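Local coordinates for peptidoglycan-recognition protein LB (PDB 7NT0) that cleaves bacterial peptidoglycan in innate immunity as a zinc-dependent N-acetylmuramoyl-L-alanine amidase, probably scavenging biologically active fragments, at residues P39-H44 with P147-L152; I43-M48 with I116-T121. The protein carries 1 engineered substitution. All blocks are in the same frame, centred on the assembly; numbering follows the deposited sequence.

Contact 1: residues P39-H44 with P147-L152; sequences PYVIIH and PAYKLL. With ZN (zinc ion), chain C; MLD (glcnac(beta1-4)-murnac(1,6-anhydro)-L-ala-gamma-D-glu-meso-a2pm-D-ala), chain D.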
ATOM      1  N   PRO A  39       4.633   9.492 -10.410  1.00 19.41           N
ATOM      2  CA  PRO A  39       3.458   9.945 -11.138  1.00 20.37           C
ATOM      3  C   PRO A  39       2.179   9.156 -10.866  1.00 17.61           C
ATOM      4  O   PRO A  39       1.122   9.646 -11.243  1.00 19.16           O
ATOM      5  CB  PRO A  39       3.882   9.764 -12.606  1.00 22.59           C
ATOM      6  CG  PRO A  39       4.859   8.633 -12.558  1.00 22.95           C
ATOM      7  CD  PRO A  39       5.631   8.855 -11.284  1.00 21.81           C
ATOM      8  N   TYR A  40       2.276   8.010 -10.168  1.00 16.20           N
ATOM      9  CA  TYR A  40       1.102   7.137  -9.912  1.00 16.89           C
ATOM     10  C   TYR A  40       1.017   6.800  -8.421  1.00 14.51           C
ATOM     11  O   TYR A  40       2.036   6.648  -7.764  1.00 16.71           O
ATOM     12  CB  TYR A  40       1.149   5.837 -10.713  1.00 17.95           C
ATOM     13  CG  TYR A  40       1.034   6.058 -12.190  1.00 20.28           C
ATOM     14  CD1 TYR A  40       2.167   6.139 -12.976  1.00 20.97           C
ATOM     15  CD2 TYR A  40      -0.196   6.301 -12.761  1.00 21.40           C
ATOM     16  CE1 TYR A  40       2.082   6.384 -14.335  1.00 23.98           C
ATOM     17  CE2 TYR A  40      -0.298   6.541 -14.122  1.00 24.68           C
ATOM     18  CZ  TYR A  40       0.841   6.591 -14.899  1.00 26.74           C
ATOM     19  OH  TYR A  40       0.742   6.820 -16.242  1.00 28.91           O
ATOM     20  N   VAL A  41      -0.212   6.760  -7.944  1.00 15.67           N
ATOM     21  CA  VAL A  41      -0.556   6.150  -6.639  1.00 15.42           C
ATOM     22  C   VAL A  41      -1.520   5.002  -6.943  1.00 16.07           C
ATOM     23  O   VAL A  41      -2.542   5.213  -7.600  1.00 16.56           O
ATOM     24  CB  VAL A  41      -1.180   7.183  -5.688  1.00 16.43           C
ATOM     25  CG1 VAL A  41      -1.666   6.503  -4.411  1.00 16.02           C
ATOM     26  CG2 VAL A  41      -0.207   8.308  -5.402  1.00 16.01           C
ATOM     27  N   ILE A  42      -1.174   3.809  -6.481  1.00 14.52           N
ATOM     28  CA  ILE A  42      -1.926   2.574  -6.778  1.00 13.57           C
ATOM     29  C   ILE A  42      -2.439   2.025  -5.450  1.00 13.38           C
ATOM     30  O   ILE A  42      -1.651   1.764  -4.538  1.00 13.20           O
ATOM     31  CB  ILE A  42      -1.087   1.572  -7.577  1.00 16.47           C
ATOM     32  CG1 ILE A  42      -0.663   2.233  -8.902  1.00 20.33           C
ATOM     33  CG2 ILE A  42      -1.904   0.297  -7.798  1.00 16.32           C
ATOM     34  CD1 ILE A  42       0.048   1.350  -9.815  1.00 23.22           C
ATOM     35  N   ILE A  43      -3.735   1.907  -5.334  1.00 12.26           N
ATOM     36  CA  ILE A  43      -4.405   1.411  -4.120  1.00 12.10           C
ATOM     37  C   ILE A  43      -4.655  -0.089  -4.251  1.00 12.89           C
ATOM     38  O   ILE A  43      -5.137  -0.587  -5.310  1.00 14.18           O
ATOM     39  CB  ILE A  43      -5.702   2.185  -3.885  1.00 12.68           C
ATOM     40  CG1 ILE A  43      -5.454   3.693  -3.823  1.00 13.32           C
ATOM     41  CG2 ILE A  43      -6.431   1.677  -2.651  1.00 12.65           C
ATOM     42  CD1 ILE A  43      -4.467   4.129  -2.732  1.00 14.42           C
ATOM     43  N   HIS A  44      -4.386  -0.780  -3.154  1.00 12.39           N
ATOM     44  CA  HIS A  44      -4.577  -2.224  -3.005  1.00 12.42           C
ATOM     45  C   HIS A  44      -5.408  -2.471  -1.760  1.00 11.09           C
ATOM     46  O   HIS A  44      -5.364  -1.640  -0.833  1.00 12.42           O
ATOM     47  CB  HIS A  44      -3.205  -2.903  -2.848  1.00 11.86           C
ATOM     48  CG  HIS A  44      -2.261  -2.709  -3.978  1.00 11.97           C
ATOM     49  ND1 HIS A  44      -2.138  -3.600  -5.027  1.00 12.38           N
ATOM     50  CD2 HIS A  44      -1.369  -1.717  -4.227  1.00 12.40           C
ATOM     51  CE1 HIS A  44      -1.186  -3.170  -5.857  1.00 12.78           C
ATOM     52  NE2 HIS A  44      -0.708  -2.007  -5.390  1.00 12.38           N
ATOM     53  N   PRO A 147       2.764  16.445  -8.202  1.00 25.24           N
ATOM     54  CA  PRO A 147       1.546  17.222  -8.014  1.00 24.63           C
ATOM     55  C   PRO A 147       0.447  16.925  -9.048  1.00 22.89           C
ATOM     56  O   PRO A 147      -0.675  17.189  -8.766  1.00 24.69           O
ATOM     57  CB  PRO A 147       1.974  18.699  -8.134  1.00 29.91           C
ATOM     58  CG  PRO A 147       3.500  18.686  -8.179  1.00 29.66           C
ATOM     59  CD  PRO A 147       3.965  17.267  -8.459  1.00 26.12           C
ATOM     60  N   ALA A 148       0.781  16.342 -10.192  1.00 23.12           N
ATOM     61  CA  ALA A 148      -0.217  15.865 -11.177  1.00 23.99           C
ATOM     62  C   ALA A 148      -0.300  14.334 -11.146  1.00 23.73           C
ATOM     63  O   ALA A 148      -0.614  13.750 -12.185  1.00 20.45           O
ATOM     64  CB  ALA A 148       0.121  16.327 -12.584  1.00 24.58           C
ATOM     65  N   TYR A 149      -0.071  13.704  -9.989  1.00 20.77           N
ATOM     66  CA  TYR A 149      -0.204  12.232  -9.890  1.00 20.14           C
ATOM     67  C   TYR A 149      -1.572  11.766 -10.397  1.00 18.01           C
ATOM     68  O   TYR A 149      -2.631  12.481 -10.332  1.00 18.35           O
ATOM     69  CB  TYR A 149       0.082  11.748  -8.465  1.00 18.13           C
ATOM     70  CG  TYR A 149      -1.028  12.032  -7.489  1.00 19.83           C
ATOM     71  CD1 TYR A 149      -1.992  11.091  -7.188  1.00 19.73           C
ATOM     72  CD2 TYR A 149      -1.096  13.242  -6.828  1.00 19.05           C
ATOM     73  CE1 TYR A 149      -3.003  11.364  -6.268  1.00 20.05           C
ATOM     74  CE2 TYR A 149      -2.100  13.527  -5.923  1.00 19.27           C
ATOM     75  CZ  TYR A 149      -3.062  12.594  -5.638  1.00 18.87           C
ATOM     76  OH  TYR A 149      -4.059  12.941  -4.774  1.00 20.29           O
ATOM     77  N   LYS A 150      -1.587  10.511 -10.855  1.00 18.96           N
ATOM     78  CA  LYS A 150      -2.827   9.795 -11.189  1.00 19.55           C
ATOM     79  C   LYS A 150      -3.057   8.712 -10.130  1.00 18.52           C
ATOM     80  O   LYS A 150      -2.123   7.981  -9.843  1.00 17.36           O
ATOM     81  CB  LYS A 150      -2.711   9.183 -12.584  1.00 23.36           C
ATOM     82  CG  LYS A 150      -2.569  10.221 -13.694  1.00 27.23           C
ATOM     83  CD  LYS A 150      -1.910   9.642 -14.913  1.00 34.14           C
ATOM     84  CE  LYS A 150      -2.172  10.448 -16.175  1.00 42.22           C
ATOM     85  NZ  LYS A 150      -1.844  11.871 -15.944  1.00 51.64           N
ATOM     86  N   LEU A 151      -4.242   8.693  -9.562  1.00 17.01           N
ATOM     87  CA  LEU A 151      -4.666   7.698  -8.550  1.00 16.35           C
ATOM     88  C   LEU A 151      -5.376   6.570  -9.273  1.00 16.59           C
ATOM     89  O   LEU A 151      -6.363   6.849 -10.019  1.00 18.12           O
ATOM     90  CB  LEU A 151      -5.605   8.348  -7.549  1.00 16.65           C
ATOM     91  CG  LEU A 151      -6.237   7.419  -6.528  1.00 17.87           C
ATOM     92  CD1 LEU A 151      -5.165   6.958  -5.552  1.00 17.77           C
ATOM     93  CD2 LEU A 151      -7.357   8.121  -5.796  1.00 18.70           C
ATOM     94  N   LEU A 152      -4.908   5.341  -9.053  1.00 15.67           N
ATOM     95  CA  LEU A 152      -5.500   4.146  -9.691  1.00 16.93           C
ATOM     96  C   LEU A 152      -5.797   3.086  -8.628  1.00 17.50           C
ATOM     97  O   LEU A 152      -5.073   3.066  -7.618  1.00 15.30           O
ATOM     98  CB  LEU A 152      -4.505   3.577 -10.688  1.00 17.44           C
ATOM     99  CG  LEU A 152      -4.085   4.517 -11.819  1.00 21.13           C
ATOM    100  CD1 LEU A 152      -2.944   3.914 -12.606  1.00 22.60           C
ATOM    101  CD2 LEU A 152      -5.261   4.833 -12.712  1.00 20.45           C
TER
HETATM  102 ZN    ZN C 301      -3.306  -5.273  -5.430  1.00 14.49          ZN
HETATM  103  CAI MLD D 302      -2.829  -7.646  -3.178  1.00 12.47           C
HETATM  104  CAL MLD D 302      -1.783  -7.335  -4.168  1.00 16.29           C
HETATM  105  OAM MLD D 302      -2.098  -6.784  -5.204  1.00 16.70           O
HETATM  106  N   MLD D 302      -0.561  -7.779  -3.863  1.00 16.98           N
HETATM  107  CA  MLD D 302       0.585  -7.453  -4.676  1.00 16.58           C
HETATM  108  CB  MLD D 302       1.846  -7.432  -3.821  1.00 17.21           C
HETATM  109  C   MLD D 302       0.785  -8.395  -5.863  1.00 16.30           C
HETATM  110  O   MLD D 302       0.808  -9.609  -5.703  1.00 18.72           O
HETATM  111  NAN MLD D 302       0.950  -7.812  -7.038  1.00 18.48           N
HETATM  112  CAO MLD D 302       1.642  -8.457  -8.128  1.00 23.33           C
HETATM  113  CAP MLD D 302       0.792  -8.485  -9.424  1.00 28.70           C
HETATM  114  OBA MLD D 302       0.751  -9.543 -10.017  1.00 36.09           O
HETATM  115  OAQ MLD D 302       0.127  -7.478  -9.766  1.00 28.49           O
HETATM  116  CBB MLD D 302       2.998  -7.788  -8.223  1.00 25.05           C
HETATM  117  CBC MLD D 302       4.014  -8.650  -8.875  1.00 26.93           C
HETATM  118  CBD MLD D 302       5.246  -7.815  -9.067  1.00 24.39           C
HETATM  119  OBE MLD D 302       5.206  -6.599  -9.297  1.00 20.30           O
HETATM  120  NBF MLD D 302       6.378  -8.512  -8.987  1.00 23.41           N
HETATM  121  CBG MLD D 302       7.635  -7.887  -9.302  1.00 23.08           C
HETATM  122  CBH MLD D 302       7.730  -7.545 -10.807  1.00 26.20           C
HETATM  123  OBI MLD D 302       7.100  -8.221 -11.607  1.00 28.12           O
HETATM  124  NBJ MLD D 302       8.416  -6.453 -11.193  1.00 28.91           N
HETATM  125  CBK MLD D 302       8.568  -6.037 -12.599  1.00 35.75           C
HETATM  126  CBL MLD D 302      10.041  -5.829 -12.932  1.00 32.81           C
HETATM  127  CBM MLD D 302       7.853  -4.723 -13.002  1.00 38.96           C
HETATM  128  OBO MLD D 302       7.904  -3.760 -12.218  1.00 53.67           O
HETATM  129  OBN MLD D 302       7.335  -4.669 -14.122  1.00 39.30           O
HETATM  130  CBP MLD D 302       8.681  -8.860  -8.765  1.00 26.68           C
HETATM  131  CBQ MLD D 302       9.855  -8.121  -8.208  1.00 24.04           C
HETATM  132  CBR MLD D 302      10.877  -8.958  -7.470  1.00 24.41           C
HETATM  133  CBS MLD D 302      12.041  -8.126  -6.947  1.00 22.55           C
HETATM  134  CBT MLD D 302      11.560  -7.160  -5.841  1.00 21.77           C
HETATM  135  OBV MLD D 302      11.123  -7.653  -4.779  1.00 20.12           O
HETATM  136  OBU MLD D 302      11.709  -5.956  -6.064  1.00 22.26           O
HETATM  137  NBW MLD D 302      12.623  -7.344  -8.073  1.00 22.52           N
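Lys150 and Leu152 hold Pro39, Val41 and Ile43 through four backbone hydrogen bonds, in the ladder of two parallel strands at one side of the mixed sheet of the amidase fold. Lys150 N donates to Pro39 O at 2.9 Å, and Val41 N returns a bond to Lys150 O at 3.0 Å. Farther along, Leu152 N meets Val41 O at 2.8 Å, and Ile43 N donates to Leu152 O at 2.9 Å; the pairing runs on from Ile43 to His154. Tyr40 and Ile42 turn their backbones the other way, to strand 110-115, which makes 38-45 an inner strand with 149-153 as an edge strand of the sheet within this chain. At the end of the inner strand His44 has no part in this pairing; its ND1 binds the zinc ion at 2.1 Å, alongside His154, Cys162 and the carbonyl oxygen OAM of the amide that precedes the L-alanine of the bound muropeptide, while His102 holds its NE2.

On the sheet face that bears Tyr40, Ile42, Lys150 and Leu152, the phenol of Tyr40 runs beside the lysine chain, both pointing the same way. With CG swung anti to its carbonyl carbon (chi1 -66°), the ring brings CE2 to 3.6 Å from Lys150 CD, and its CD2 also meets the CD1 methyl of Leu152. Only the methylenes of the lysine take part, its amine leading away from Tyr40. The reverse face is buried against helices 126-142 and 165-171. There Val41 spreads its branches, CG2 onto Tyr149 CD1 and CG1 toward Leu151, whose CD1 methyl sits 3.7 Å from both Val41 CG1 and Ile43 CG1.

Contact 2: residues I43-M48 with I116-T121; sequences IHHSYM and IGDWRT. With ZN (zinc ion), chain C; MLD (glcnac(beta1-4)-murnac(1,6-anhydro)-L-ala-gamma-D-glu-meso-a2pm-D-ala), chain D.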
ATOM      1  N   ILE A  43      -3.735   1.907  -5.334  1.00 12.26           N
ATOM      2  CA  ILE A  43      -4.405   1.411  -4.120  1.00 12.10           C
ATOM      3  C   ILE A  43      -4.655  -0.089  -4.251  1.00 12.89           C
ATOM      4  O   ILE A  43      -5.137  -0.587  -5.310  1.00 14.18           O
ATOM      5  CB  ILE A  43      -5.702   2.185  -3.885  1.00 12.68           C
ATOM      6  CG1 ILE A  43      -5.454   3.693  -3.823  1.00 13.32           C
ATOM      7  CG2 ILE A  43      -6.431   1.677  -2.651  1.00 12.65           C
ATOM      8  CD1 ILE A  43      -4.467   4.129  -2.732  1.00 14.42           C
ATOM      9  N   HIS A  44      -4.386  -0.780  -3.154  1.00 12.39           N
ATOM     10  CA  HIS A  44      -4.577  -2.224  -3.005  1.00 12.42           C
ATOM     11  C   HIS A  44      -5.408  -2.471  -1.760  1.00 11.09           C
ATOM     12  O   HIS A  44      -5.364  -1.640  -0.833  1.00 12.42           O
ATOM     13  CB  HIS A  44      -3.205  -2.903  -2.848  1.00 11.86           C
ATOM     14  CG  HIS A  44      -2.261  -2.709  -3.978  1.00 11.97           C
ATOM     15  ND1 HIS A  44      -2.138  -3.600  -5.027  1.00 12.38           N
ATOM     16  CD2 HIS A  44      -1.369  -1.717  -4.227  1.00 12.40           C
ATOM     17  CE1 HIS A  44      -1.186  -3.170  -5.857  1.00 12.78           C
ATOM     18  NE2 HIS A  44      -0.708  -2.007  -5.390  1.00 12.38           N
ATOM     19  N   HIS A  45      -5.975  -3.685  -1.663  1.00 12.12           N
ATOM     20  CA  HIS A  45      -6.377  -4.284  -0.379  1.00 11.12           C
ATOM     21  C   HIS A  45      -5.543  -5.536  -0.162  1.00 12.38           C
ATOM     22  O   HIS A  45      -4.968  -6.036  -1.110  1.00 14.24           O
ATOM     23  CB  HIS A  45      -7.875  -4.533  -0.273  1.00 11.82           C
ATOM     24  CG  HIS A  45      -8.367  -5.723  -1.044  1.00 12.24           C
ATOM     25  ND1 HIS A  45      -9.592  -6.303  -0.756  1.00 13.14           N
ATOM     26  CD2 HIS A  45      -7.904  -6.357  -2.135  1.00 12.85           C
ATOM     27  CE1 HIS A  45      -9.803  -7.298  -1.614  1.00 11.85           C
ATOM     28  NE2 HIS A  45      -8.801  -7.357  -2.457  1.00 12.83           N
ATOM     29  N   SER A  46      -5.425  -6.000   1.065  1.00 12.17           N
ATOM     30  CA  SER A  46      -4.612  -7.225   1.321  1.00 12.42           C
ATOM     31  C   SER A  46      -5.403  -8.471   0.942  1.00 12.51           C
ATOM     32  O   SER A  46      -4.751  -9.476   0.573  1.00 12.92           O
ATOM     33  CB  SER A  46      -4.064  -7.276   2.722  1.00 12.52           C
ATOM     34  OG  SER A  46      -5.079  -7.345   3.696  1.00 12.62           O
ATOM     35  N   TYR A  47      -6.729  -8.452   1.154  1.00 12.11           N
ATOM     36  CA  TYR A  47      -7.677  -9.594   1.000  1.00 14.60           C
ATOM     37  C   TYR A  47      -7.445 -10.591   2.137  1.00 13.83           C
ATOM     38  O   TYR A  47      -8.350 -10.833   2.949  1.00 14.09           O
ATOM     39  CB  TYR A  47      -7.488 -10.226  -0.382  1.00 15.29           C
ATOM     40  CG  TYR A  47      -8.388 -11.406  -0.649  1.00 16.97           C
ATOM     41  CD1 TYR A  47      -9.756 -11.279  -0.676  1.00 20.39           C
ATOM     42  CD2 TYR A  47      -7.828 -12.653  -0.893  1.00 21.12           C
ATOM     43  CE1 TYR A  47     -10.565 -12.373  -0.968  1.00 21.91           C
ATOM     44  CE2 TYR A  47      -8.612 -13.754  -1.196  1.00 22.71           C
ATOM     45  CZ  TYR A  47      -9.988 -13.605  -1.244  1.00 24.03           C
ATOM     46  OH  TYR A  47     -10.737 -14.730  -1.479  1.00 27.80           O
ATOM     47  N   MET A  48      -6.219 -11.115   2.224  1.00 13.82           N
ATOM     48  CA  MET A  48      -5.675 -11.819   3.406  0.50 13.07           C
ATOM     49  C   MET A  48      -4.287 -11.247   3.637  1.00 13.72           C
ATOM     50  O   MET A  48      -3.511 -11.166   2.701  1.00 13.09           O
ATOM     51  CB  MET A  48      -5.544 -13.317   3.120  0.50 13.86           C
ATOM     52  CG  MET A  48      -6.851 -13.964   2.874  0.50 15.29           C
ATOM     53  SD  MET A  48      -7.587 -14.485   4.420  0.50 15.92           S
ATOM     54  CE  MET A  48      -6.486 -15.827   4.836  0.50 18.28           C
ATOM     55  N   ILE A 116      -5.047  -2.752   4.674  1.00 12.49           N
ATOM     56  CA  ILE A 116      -5.092  -4.138   5.216  1.00 12.04           C
ATOM     57  C   ILE A 116      -6.542  -4.544   5.441  1.00 12.91           C
ATOM     58  O   ILE A 116      -7.325  -3.778   6.047  1.00 12.76           O
ATOM     59  CB  ILE A 116      -4.239  -4.247   6.486  1.00 13.25           C
ATOM     60  CG1 ILE A 116      -2.781  -3.908   6.161  1.00 14.50           C
ATOM     61  CG2 ILE A 116      -4.421  -5.610   7.124  1.00 14.58           C
ATOM     62  CD1 ILE A 116      -1.888  -3.642   7.387  1.00 15.51           C
ATOM     63  N   GLY A 117      -6.907  -5.665   4.857  1.00 12.25           N
ATOM     64  CA  GLY A 117      -8.267  -6.182   4.967  1.00 12.15           C
ATOM     65  C   GLY A 117      -8.837  -6.587   3.624  1.00 12.12           C
ATOM     66  O   GLY A 117      -8.198  -6.423   2.570  1.00 11.40           O
ATOM     67  N   ASP A 118     -10.041  -7.118   3.715  1.00 12.38           N
ATOM     68  CA  ASP A 118     -10.840  -7.556   2.543  1.00 12.41           C
ATOM     69  C   ASP A 118     -11.910  -6.494   2.284  1.00 12.80           C
ATOM     70  O   ASP A 118     -12.842  -6.443   3.055  1.00 16.19           O
ATOM     71  CB  ASP A 118     -11.463  -8.920   2.803  1.00 13.53           C
ATOM     72  CG  ASP A 118     -12.505  -9.335   1.764  1.00 16.73           C
ATOM     73  OD1 ASP A 118     -12.475  -8.769   0.631  1.00 15.75           O
ATOM     74  OD2 ASP A 118     -13.291 -10.299   2.078  1.00 14.95           O
ATOM     75  N   TRP A 119     -11.762  -5.691   1.238  1.00 12.71           N
ATOM     76  CA  TRP A 119     -12.624  -4.517   0.981  1.00 13.52           C
ATOM     77  C   TRP A 119     -13.405  -4.736  -0.325  1.00 15.04           C
ATOM     78  O   TRP A 119     -13.756  -3.750  -1.032  1.00 15.25           O
ATOM     79  CB  TRP A 119     -11.782  -3.230   1.017  1.00 13.07           C
ATOM     80  CG  TRP A 119     -11.058  -3.088   2.322  1.00 12.01           C
ATOM     81  CD1 TRP A 119      -9.703  -3.065   2.489  1.00 12.66           C
ATOM     82  CD2 TRP A 119     -11.605  -3.093   3.642  1.00 11.65           C
ATOM     83  NE1 TRP A 119      -9.381  -2.939   3.799  1.00 11.22           N
ATOM     84  CE2 TRP A 119     -10.513  -3.061   4.544  1.00 12.76           C
ATOM     85  CE3 TRP A 119     -12.905  -3.121   4.179  1.00 12.14           C
ATOM     86  CZ2 TRP A 119     -10.686  -3.023   5.920  1.00 12.47           C
ATOM     87  CZ3 TRP A 119     -13.056  -3.130   5.546  1.00 12.44           C
ATOM     88  CH2 TRP A 119     -11.972  -3.075   6.399  1.00 13.46           C
ATOM     89  N   ARG A 120     -13.713  -5.991  -0.623  1.00 15.96           N
ATOM     90  CA  ARG A 120     -14.591  -6.351  -1.779  1.00 16.65           C
ATOM     91  C   ARG A 120     -16.005  -5.780  -1.585  1.00 17.78           C
ATOM     92  O   ARG A 120     -16.540  -5.258  -2.550  1.00 19.92           O
ATOM     93  CB  ARG A 120     -14.638  -7.874  -1.900  1.00 17.87           C
ATOM     94  CG  ARG A 120     -13.414  -8.483  -2.566  1.00 19.23           C
ATOM     95  CD  ARG A 120     -13.542  -9.997  -2.621  1.00 20.62           C
ATOM     96  NE  ARG A 120     -13.723 -10.505  -1.274  1.00 20.16           N
ATOM     97  CZ  ARG A 120     -14.210 -11.695  -0.960  1.00 24.19           C
ATOM     98  NH1 ARG A 120     -14.549 -12.545  -1.924  1.00 24.94           N
ATOM     99  NH2 ARG A 120     -14.313 -12.039   0.306  1.00 22.20           N
ATOM    100  N   THR A 121     -16.597  -5.872  -0.402  1.00 18.85           N
ATOM    101  CA  THR A 121     -18.002  -5.492  -0.146  1.00 23.19           C
ATOM    102  C   THR A 121     -18.104  -4.481   0.980  1.00 23.21           C
ATOM    103  O   THR A 121     -18.990  -3.625   0.905  1.00 20.76           O
ATOM    104  CB  THR A 121     -18.881  -6.725   0.107  1.00 24.75           C
ATOM    105  OG1 THR A 121     -18.319  -7.392   1.226  1.00 28.00           O
ATOM    106  CG2 THR A 121     -18.920  -7.634  -1.096  1.00 29.42           C
TER
HETATM  107 ZN    ZN C 301      -3.306  -5.273  -5.430  1.00 14.49          ZN
HETATM  108  CAI MLD D 302      -2.829  -7.646  -3.178  1.00 12.47           C
HETATM  109  CAL MLD D 302      -1.783  -7.335  -4.168  1.00 16.29           C
HETATM  110  OAM MLD D 302      -2.098  -6.784  -5.204  1.00 16.70           O
HETATM  111  N   MLD D 302      -0.561  -7.779  -3.863  1.00 16.98           N
HETATM  112  CA  MLD D 302       0.585  -7.453  -4.676  1.00 16.58           C
HETATM  113  CB  MLD D 302       1.846  -7.432  -3.821  1.00 17.21           C
HETATM  114  C   MLD D 302       0.785  -8.395  -5.863  1.00 16.30           C
HETATM  115  O   MLD D 302       0.808  -9.609  -5.703  1.00 18.72           O
HETATM  116  NAN MLD D 302       0.950  -7.812  -7.038  1.00 18.48           N
HETATM  117  CAO MLD D 302       1.642  -8.457  -8.128  1.00 23.33           C
HETATM  118  CAP MLD D 302       0.792  -8.485  -9.424  1.00 28.70           C
HETATM  119  OBA MLD D 302       0.751  -9.543 -10.017  1.00 36.09           O
HETATM  120  OAQ MLD D 302       0.127  -7.478  -9.766  1.00 28.49           O
HETATM  121  CBB MLD D 302       2.998  -7.788  -8.223  1.00 25.05           C
HETATM  122  CBC MLD D 302       4.014  -8.650  -8.875  1.00 26.93           C
HETATM  123  CBD MLD D 302       5.246  -7.815  -9.067  1.00 24.39           C
HETATM  124  OBE MLD D 302       5.206  -6.599  -9.297  1.00 20.30           O
HETATM  125  NBF MLD D 302       6.378  -8.512  -8.987  1.00 23.41           N
HETATM  126  CBG MLD D 302       7.635  -7.887  -9.302  1.00 23.08           C
HETATM  127  CBH MLD D 302       7.730  -7.545 -10.807  1.00 26.20           C
HETATM  128  OBI MLD D 302       7.100  -8.221 -11.607  1.00 28.12           O
HETATM  129  NBJ MLD D 302       8.416  -6.453 -11.193  1.00 28.91           N
HETATM  130  CBK MLD D 302       8.568  -6.037 -12.599  1.00 35.75           C
HETATM  131  CBL MLD D 302      10.041  -5.829 -12.932  1.00 32.81           C
HETATM  132  CBM MLD D 302       7.853  -4.723 -13.002  1.00 38.96           C
HETATM  133  OBO MLD D 302       7.904  -3.760 -12.218  1.00 53.67           O
HETATM  134  OBN MLD D 302       7.335  -4.669 -14.122  1.00 39.30           O
HETATM  135  CBP MLD D 302       8.681  -8.860  -8.765  1.00 26.68           C
HETATM  136  CBQ MLD D 302       9.855  -8.121  -8.208  1.00 24.04           C
HETATM  137  CBR MLD D 302      10.877  -8.958  -7.470  1.00 24.41           C
HETATM  138  CBS MLD D 302      12.041  -8.126  -6.947  1.00 22.55           C
HETATM  139  CBT MLD D 302      11.560  -7.160  -5.841  1.00 21.77           C
HETATM  140  OBV MLD D 302      11.123  -7.653  -4.779  1.00 20.12           O
HETATM  141  OBU MLD D 302      11.709  -5.956  -6.064  1.00 22.26           O
HETATM  142  NBW MLD D 302      12.623  -7.344  -8.073  1.00 22.52           N
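His45 and Ser46 both turn their side chains between the backbone N and the carbonyl carbon (chi1 76° and 63°), and these rotations carry the imidazole and the hydroxyl to the backbone of 117-119. The imidazole presents ND1 to Trp119 N at 3.0 Å, with the donor in the ring plane and the N-H almost perfectly straight at 178°. Ser46 OG accepts from Gly117 N at 2.7 Å and donates in turn to Pro49 O, so the hydroxyl joins two pieces of backbone. A third bond runs from Tyr47 N to Gly117 O at 2.9 Å, arriving well above the carbonyl plane. Tyr47 itself forms the corner of a classic gamma turn, closed by a weak bond from Met48 N to Ser46 O.

These residues lie just past His44, the zinc ligand at the end of strand 38-45 in the amidase fold, and the segment they meet follows strand 110-115, next to it in the sheet. His45 O comes 3.4 Å from the ligand carbon CAI, next to the carbonyl that binds zinc, and the His45 side chain also touches Cys162, another zinc ligand.

Asp118 OD1 makes an Asx turn with Arg120 N. Arg120 grips the same carboxylate side-on, NE to OD1 at 2.9 Å and NH2 to OD2 at 2.7 Å, both on syn sides. The fixed guanidinium of Arg120 then offers a face to the edge of the Tyr47 ring, CE1 standing 3.6 Å above its centre with the planes nearly perpendicular. With an alanine here the guanidinium is gone, which would probably leave the Asp118 carboxylate without its charged mate and the Tyr47 ring freer to turn. Trp119 CD1 packs 3.6 Å from His45 CB, and the indole also touches Leu167 of helix 165-171.

Contacts 1 and 2 lie about 18 Å apart, centre to centre, and both start from strand 38-45, sharing Ile43 and His44. Along the chain the shared stretch comes first, then 116-121, then 147-152, with helix 126-142 between the last two. In contact 1 the strand pairs within the sheet with 149-153. In contact 2 its far end, and the turn beyond, meet the loop leaving strand 110-115, the neighbour on the other flank. The zinc-binding His44 thus lies where the strand paired in contact 1 leads into the loop packing of contact 2, with the muropeptide bound there.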